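PDB 2W9M: polymerase X from Deinococcus radiodurans, which probably extends DNA by adding deoxyribonucleotides from their triphosphates, and carries a zinc-binding PHP domain beside its family X polymerase portion. Local coordinates for residues E320-G325 against M531-A536; H356-T361 against L547-F552; L374-L379 against D411-V416. All blocks are in the same frame, centred on the assembly; numbering follows the deposited sequence.

Contact 1: E320-G325 against M531-A536; sequences ELVTVG and MQARKA
R534, on helix 526-535, lays its side chain against the L321-V322-T323 segment of the loop that leads into strand 329-333. The polar part of the contact is a single hydrogen bond, from R534 NH1 to V322 O at 2.8 Å. The carbonyl oxygen lies almost in the guanidinium plane, whereas the donor stands about 45° out of the carbonyl plane, so the bond misses the oxygen's lone pairs. A bend at chi3 (64°) turns the end of the arginine toward the loop. The other terminal nitrogen, NH2, forms a salt bridge with E302.

Aliphatic groups flank this bond. L321 CB sits over one face of the guanidinium, 3.7 Å from R534 NH1, and the CD1 methyl of L321 rests 3.5 Å from R534 O. T323 CG2 comes obliquely to the same NH1 at 3.5 Å. Beside the arginine, V322 CG1 meets CB of the preceding helix residue, A533, at 3.8 Å, and both residues pack on I513 of strand 511-514. V322 also pairs through its backbone with L538. The guanidinium thus spends one terminal nitrogen on a carboxylate and the other on a peptide carbonyl while leucine covers part of one face, a combination likely to fix its rotation and tie the incoming loop to the helix.

Contact 2: H356-T361 against L547-F552; sequences HEFLGT and LGRAEF
The ring of F358 packs against the first turn of helix 549-561, with one face turned to R549. R549 CA stands over that face, offset toward the rim, in a CH-pi contact 3.8 Å from the ring centroid. R549 CB follows at 3.7 Å from F358 CD1. Placing CG between the backbone N and the carbonyl carbon (chi1 70°) gives the phenylalanine this position. At the ring edge, near its plane, F358 CE1 approaches L547 O at 3.5 Å.

At the far end of the ring, F358 CZ touches F552 CB at 3.9 Å. The two side chains cross at about a right angle, yet their ring planes differ by only 38°, so the aromatic pair is an oblique one.

E357 reaches the same helix start from the neighbouring position, with an extended chain. Its OE1 accepts the R549 backbone N-H at 2.8 Å in a nearly straight bond; the N-H comes to OE1 from above the carboxylate plane. The carboxylate also lies close over G548, the N-cap residue, with OE1 3.2 Å from G548 CA. From within the helix, E551 OE1 takes the N-H of G548 at 3.0 Å. Two acidic side chains thus serve amides at the helix N-terminus, where the helix dipole would be expected to favour negative charge.

The extended R549 chain runs on to I396 O, which accepts from NH2. F358, R549 and F552 all pack on V397, placing the C-terminal helix against strands 358-364 and 396-403, while F358 pairs through its backbone with R328 and M330 on the other flank.

Contact 3: L374-L379 against D411-V416; sequences LTIERL and DFPDDV
Two successive connections of the parallel PHP-domain sheet meet where F412, P413 and V416, leading into and on short helix 414-417, pack against the start of helix 376-391. The F412 ring projects toward the longer helix. L379 CD2 lies over one of its faces, 4.0 Å from F412 CE2, and at the ring edge, near its plane, L374 O approaches F412 CZ to 3.2 Å, a polar oxygen beside aromatic hydrogens. I376 passes F412 in the opposite direction, its CG1 meeting F412 CD1 at 4.0 Å.

With CG1 anti to the carbonyl carbon (chi1 -69°), I376 sends its end methyl toward P413 and V416: I376 CD1 points at the P413 ring, meets its CD at 3.7 Å and also touches V416 CG2. The other valine branch turns to the leucine, with V416 CG1 3.5 Å from L379 CD2. Apart from the carbonyl oxygen of L374 at the ring edge, the contact is made by apolar side chains. At the helix start, T375 OG1 caps R378 N through a weak bond.

Around this cluster, F412 also packs on S400 and V402 of strand 396-403, and L374 pairs through its backbone with H364, a zinc ligand on strand 358-364, so the two helix starts sit together at the C-terminal ends of these strands.

Overall arrangement
All three contacts border the seven-stranded parallel sheet of the PHP domain. Contacts 1 and 2 cross along the chain and touch in space, V324 O lying 3.5 Å from H356 CE1, with centres 18 Å apart; helices 526-535 and 549-561, which they use, are consecutive. Contact 3 falls within the sequence spans of both. Its centre is 23 Å from that of contact 2 and 35 Å from that of contact 1. The step from strand 358-364 to helix 376-391 links it to contact 2. It is also near the metal site: the L374 side chain is about 10 Å from a bound zinc ion. In contact 2, the F552 side chain lies about 9 Å from that of the zinc ligand H332, whereas contact 1 is remote from the metals.

Contact 1: E320-G325 against M531-A536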
# COMPACT_ATOMS: atom_id res chain seq x y z
N GLU A 320 -0.32 17.85 16.21
CA GLU A 320 0.05 16.81 17.17
C GLU A 320 0.11 15.43 16.52
O GLU A 320 0.66 14.49 17.10
CB GLU A 320 -0.94 16.77 18.34
CG GLU A 320 -1.04 18.05 19.14
CD GLU A 320 -2.15 17.99 20.18
OE1 GLU A 320 -3.32 17.76 19.80
OE2 GLU A 320 -1.85 18.18 21.37
N LEU A 321 -0.46 15.30 15.33
CA LEU A 321 -0.57 14.01 14.66
C LEU A 321 0.75 13.53 14.06
O LEU A 321 1.65 14.32 13.78
CB LEU A 321 -1.66 14.05 13.59
CG LEU A 321 -3.09 14.35 14.06
CD1 LEU A 321 -4.03 14.50 12.87
CD2 LEU A 321 -3.60 13.28 15.00
N VAL A 322 0.86 12.22 13.87
CA VAL A 322 2.08 11.63 13.33
C VAL A 322 2.40 12.16 11.93
O VAL A 322 1.50 12.49 11.16
CB VAL A 322 2.00 10.09 13.32
CG1 VAL A 322 0.86 9.62 12.42
CG2 VAL A 322 3.31 9.47 12.88
N THR A 323 3.69 12.25 11.62
CA THR A 323 4.13 12.64 10.28
C THR A 323 5.21 11.67 9.81
O THR A 323 5.75 10.90 10.61
CB THR A 323 4.71 14.06 10.26
OG1 THR A 323 5.93 14.09 11.01
CG2 THR A 323 3.72 15.05 10.85
N VAL A 324 5.52 11.71 8.52
CA VAL A 324 6.55 10.84 7.96
C VAL A 324 7.88 11.03 8.69
O VAL A 324 8.67 10.09 8.83
CB VAL A 324 6.74 11.08 6.44
CG1 VAL A 324 7.93 10.30 5.91
CG2 VAL A 324 5.48 10.68 5.69
N GLY A 325 8.12 12.25 9.18
CA GLY A 325 9.34 12.56 9.90
C GLY A 325 9.41 11.95 11.29
O GLY A 325 10.49 11.85 11.87
N MET A 531 -1.05 9.28 6.01
CA MET A 531 -2.32 9.93 5.68
C MET A 531 -3.50 9.18 6.29
O MET A 531 -4.48 9.78 6.73
CB MET A 531 -2.51 10.04 4.17
CG MET A 531 -1.43 10.85 3.46
SD MET A 531 -1.77 11.08 1.70
CE MET A 531 -3.12 12.25 1.75
N GLN A 532 -3.40 7.85 6.31
CA GLN A 532 -4.41 7.00 6.93
C GLN A 532 -4.38 7.14 8.45
O GLN A 532 -5.42 7.25 9.10
CB GLN A 532 -4.22 5.54 6.53
CG GLN A 532 -4.03 5.31 5.04
CD GLN A 532 -5.11 5.98 4.20
OE1 GLN A 532 -6.30 5.66 4.30
NE2 GLN A 532 -4.70 6.90 3.35
N ALA A 533 -3.18 7.13 9.02
CA ALA A 533 -3.02 7.25 10.47
C ALA A 533 -3.56 8.58 11.00
O ALA A 533 -4.14 8.64 12.08
CB ALA A 533 -1.55 7.08 10.86
N ARG A 534 -3.38 9.65 10.23
CA ARG A 534 -3.81 10.97 10.67
C ARG A 534 -5.34 11.11 10.70
O ARG A 534 -5.89 11.80 11.55
CB ARG A 534 -3.18 12.06 9.81
CG ARG A 534 -1.67 12.13 9.96
CD ARG A 534 -1.05 13.01 8.90
NE ARG A 534 -1.47 14.39 9.03
CZ ARG A 534 -0.86 15.29 9.80
NH1 ARG A 534 0.20 14.94 10.52
NH2 ARG A 534 -1.31 16.54 9.86
N LYS A 535 -6.02 10.44 9.77
CA LYS A 535 -7.47 10.42 9.79
C LYS A 535 -7.99 9.66 11.00
O LYS A 535 -9.08 9.92 11.50
CB LYS A 535 -8.02 9.82 8.49
CG LYS A 535 -7.67 10.65 7.27
CD LYS A 535 -7.63 9.81 6.01
CE LYS A 535 -9.02 9.33 5.61
NZ LYS A 535 -8.93 8.31 4.52
N ALA A 536 -7.20 8.71 11.49
CA ALA A 536 -7.58 7.95 12.67
C ALA A 536 -7.25 8.74 13.94
O ALA A 536 -7.67 8.38 15.03
CB ALA A 536 -6.89 6.59 12.68

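Contact 2: H356-T361 against L547-F552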
# COMPACT_ATOMS: atom_id res chain seq x y z
N HIS A 356 15.36 8.69 8.09
CA HIS A 356 14.94 7.84 9.20
C HIS A 356 16.16 7.33 9.97
O HIS A 356 17.30 7.62 9.61
CB HIS A 356 14.07 6.68 8.71
CG HIS A 356 12.94 7.12 7.82
ND1 HIS A 356 11.86 7.83 8.29
CD2 HIS A 356 12.73 6.96 6.49
CE1 HIS A 356 11.03 8.08 7.29
NE2 HIS A 356 11.54 7.56 6.19
N GLU A 357 15.91 6.57 11.03
CA GLU A 357 16.98 6.18 11.95
C GLU A 357 17.48 4.75 11.75
O GLU A 357 18.69 4.52 11.75
CB GLU A 357 16.53 6.39 13.39
CG GLU A 357 17.51 5.86 14.43
CD GLU A 357 17.13 6.28 15.84
OE1 GLU A 357 17.40 5.49 16.78
OE2 GLU A 357 16.57 7.39 16.01
N PHE A 358 16.57 3.79 11.59
CA PHE A 358 16.98 2.40 11.45
C PHE A 358 16.04 1.57 10.57
O PHE A 358 14.89 1.95 10.34
CB PHE A 358 17.18 1.73 12.82
CG PHE A 358 15.90 1.50 13.58
CD1 PHE A 358 15.32 2.51 14.34
CD2 PHE A 358 15.27 0.26 13.54
CE1 PHE A 358 14.14 2.29 15.04
CE2 PHE A 358 14.09 0.04 14.24
CZ PHE A 358 13.53 1.06 14.99
N LEU A 359 16.55 0.45 10.06
CA LEU A 359 15.80 -0.41 9.15
C LEU A 359 15.36 -1.69 9.84
O LEU A 359 16.13 -2.32 10.55
CB LEU A 359 16.63 -0.76 7.92
CG LEU A 359 16.04 -1.79 6.96
CD1 LEU A 359 14.98 -1.16 6.06
CD2 LEU A 359 17.13 -2.42 6.12
N GLY A 360 14.11 -2.07 9.60
CA GLY A 360 13.59 -3.33 10.11
C GLY A 360 13.49 -4.37 9.02
O GLY A 360 12.66 -4.27 8.11
N THR A 361 14.35 -5.37 9.10
CA THR A 361 14.34 -6.50 8.19
C THR A 361 13.11 -7.38 8.46
O THR A 361 12.70 -7.52 9.60
CB THR A 361 15.63 -7.33 8.38
OG1 THR A 361 16.66 -6.78 7.55
CG2 THR A 361 15.40 -8.79 8.02
N LEU A 547 9.77 5.40 17.96
CA LEU A 547 10.83 5.06 18.90
C LEU A 547 12.16 4.90 18.17
O LEU A 547 12.20 4.39 17.05
CB LEU A 547 10.50 3.75 19.62
CG LEU A 547 9.23 3.69 20.47
CD1 LEU A 547 9.07 2.31 21.11
CD2 LEU A 547 9.25 4.78 21.53
N GLY A 548 13.24 5.34 18.81
CA GLY A 548 14.57 5.13 18.28
C GLY A 548 14.93 3.65 18.36
O GLY A 548 14.18 2.87 18.95
N ARG A 549 16.05 3.27 17.77
CA ARG A 549 16.42 1.86 17.68
C ARG A 549 16.46 1.18 19.05
O ARG A 549 15.78 0.19 19.28
CB ARG A 549 17.75 1.69 16.96
CG ARG A 549 18.14 0.23 16.75
CD ARG A 549 19.55 0.10 16.18
NE ARG A 549 19.85 -1.30 15.87
CZ ARG A 549 20.20 -2.21 16.78
NH1 ARG A 549 20.30 -1.87 18.06
NH2 ARG A 549 20.44 -3.46 16.41
N ALA A 550 17.26 1.73 19.96
CA ALA A 550 17.40 1.15 21.29
C ALA A 550 16.09 1.17 22.07
O ALA A 550 15.79 0.23 22.81
CB ALA A 550 18.50 1.86 22.07
N GLU A 551 15.31 2.24 21.91
CA GLU A 551 13.99 2.33 22.53
C GLU A 551 13.07 1.24 21.99
O GLU A 551 12.21 0.73 22.70
CB GLU A 551 13.36 3.70 22.26
CG GLU A 551 14.09 4.88 22.89
CD GLU A 551 13.60 6.22 22.36
OE1 GLU A 551 12.64 6.23 21.56
OE2 GLU A 551 14.17 7.27 22.75
N PHE A 552 13.26 0.89 20.72
CA PHE A 552 12.43 -0.12 20.08
C PHE A 552 12.77 -1.50 20.62
O PHE A 552 11.87 -2.30 20.90
CB PHE A 552 12.62 -0.09 18.56
CG PHE A 552 11.86 -1.18 17.84
CD1 PHE A 552 10.48 -1.12 17.73
CD2 PHE A 552 12.53 -2.24 17.26
CE1 PHE A 552 9.79 -2.12 17.06
CE2 PHE A 552 11.84 -3.24 16.60
CZ PHE A 552 10.47 -3.18 16.50

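Contact 3: L374-L379 against D411-V416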
# COMPACT_ATOMS: atom_id res chain seq x y z
N LEU A 374 12.29 -17.75 3.19
CA LEU A 374 13.52 -18.26 3.77
C LEU A 374 13.32 -19.52 4.61
O LEU A 374 12.53 -19.54 5.54
CB LEU A 374 14.17 -17.18 4.64
CG LEU A 374 15.03 -16.14 3.93
CD1 LEU A 374 14.16 -15.29 3.01
CD2 LEU A 374 15.75 -15.26 4.93
N THR A 375 14.05 -20.58 4.26
CA THR A 375 14.16 -21.75 5.12
C THR A 375 14.87 -21.34 6.40
O THR A 375 15.40 -20.22 6.50
CB THR A 375 14.97 -22.86 4.44
OG1 THR A 375 16.22 -22.33 3.96
CG2 THR A 375 14.20 -23.45 3.26
N ILE A 376 14.90 -22.22 7.40
CA ILE A 376 15.60 -21.92 8.64
C ILE A 376 17.08 -21.66 8.38
O ILE A 376 17.66 -20.72 8.93
CB ILE A 376 15.44 -23.04 9.68
CG1 ILE A 376 13.99 -23.10 10.18
CG2 ILE A 376 16.38 -22.83 10.86
CD1 ILE A 376 13.74 -24.17 11.22
N GLU A 377 17.69 -22.49 7.54
CA GLU A 377 19.11 -22.37 7.21
C GLU A 377 19.44 -21.06 6.48
O GLU A 377 20.46 -20.43 6.76
CB GLU A 377 19.57 -23.58 6.40
CG GLU A 377 18.46 -24.28 5.62
CD GLU A 377 17.57 -25.15 6.51
OE1 GLU A 377 18.09 -25.72 7.49
OE2 GLU A 377 16.36 -25.25 6.23
N ARG A 378 18.59 -20.66 5.54
CA ARG A 378 18.80 -19.40 4.84
C ARG A 378 18.60 -18.20 5.76
O ARG A 378 19.25 -17.16 5.60
CB ARG A 378 17.88 -19.29 3.62
CG ARG A 378 18.32 -20.11 2.43
CD ARG A 378 17.43 -19.81 1.24
NE ARG A 378 17.64 -18.45 0.74
CZ ARG A 378 16.67 -17.64 0.34
NH1 ARG A 378 15.40 -18.04 0.40
NH2 ARG A 378 16.96 -16.43 -0.10
N LEU A 379 17.69 -18.33 6.71
CA LEU A 379 17.48 -17.28 7.70
C LEU A 379 18.74 -17.09 8.54
O LEU A 379 19.11 -15.96 8.87
CB LEU A 379 16.30 -17.61 8.61
CG LEU A 379 16.06 -16.59 9.73
CD1 LEU A 379 15.64 -15.25 9.14
CD2 LEU A 379 15.03 -17.09 10.72
N ASP A 411 5.03 -20.32 11.07
CA ASP A 411 5.86 -21.00 10.09
C ASP A 411 7.26 -21.39 10.61
O ASP A 411 7.88 -22.32 10.11
CB ASP A 411 5.98 -20.14 8.82
CG ASP A 411 6.49 -20.93 7.62
OD1 ASP A 411 6.32 -22.17 7.59
OD2 ASP A 411 7.05 -20.30 6.69
N PHE A 412 7.75 -20.66 11.61
CA PHE A 412 9.05 -20.97 12.21
C PHE A 412 8.89 -21.52 13.63
O PHE A 412 7.97 -21.14 14.35
CB PHE A 412 9.94 -19.73 12.26
CG PHE A 412 10.57 -19.38 10.95
CD1 PHE A 412 11.08 -20.36 10.12
CD2 PHE A 412 10.69 -18.05 10.56
CE1 PHE A 412 11.67 -20.04 8.92
CE2 PHE A 412 11.28 -17.72 9.36
CZ PHE A 412 11.77 -18.72 8.54
N PRO A 413 9.80 -22.42 14.04
CA PRO A 413 9.79 -22.95 15.41
C PRO A 413 10.11 -21.84 16.41
O PRO A 413 10.73 -20.84 16.04
CB PRO A 413 10.92 -23.99 15.39
CG PRO A 413 11.15 -24.30 13.95
CD PRO A 413 10.86 -23.02 13.22
N ASP A 414 9.70 -22.01 17.67
CA ASP A 414 9.90 -20.99 18.70
C ASP A 414 11.37 -20.62 18.90
O ASP A 414 11.69 -19.45 19.11
CB ASP A 414 9.30 -21.44 20.03
CG ASP A 414 7.79 -21.33 20.06
OD1 ASP A 414 7.19 -21.05 19.00
OD2 ASP A 414 7.20 -21.52 21.15
N ASP A 415 12.26 -21.60 18.84
CA ASP A 415 13.68 -21.34 19.05
C ASP A 415 14.25 -20.45 17.95
O ASP A 415 15.12 -19.62 18.20
CB ASP A 415 14.47 -22.64 19.15
CG ASP A 415 14.14 -23.61 18.04
OD1 ASP A 415 14.96 -23.74 17.10
OD2 ASP A 415 13.05 -24.23 18.09
N VAL A 416 13.77 -20.64 16.72
CA VAL A 416 14.18 -19.81 15.60
C VAL A 416 13.66 -18.38 15.74
O VAL A 416 14.40 -17.42 15.51
CB VAL A 416 13.70 -20.39 14.26
CG1 VAL A 416 13.98 -19.41 13.13
CG2 VAL A 416 14.35 -21.73 14.00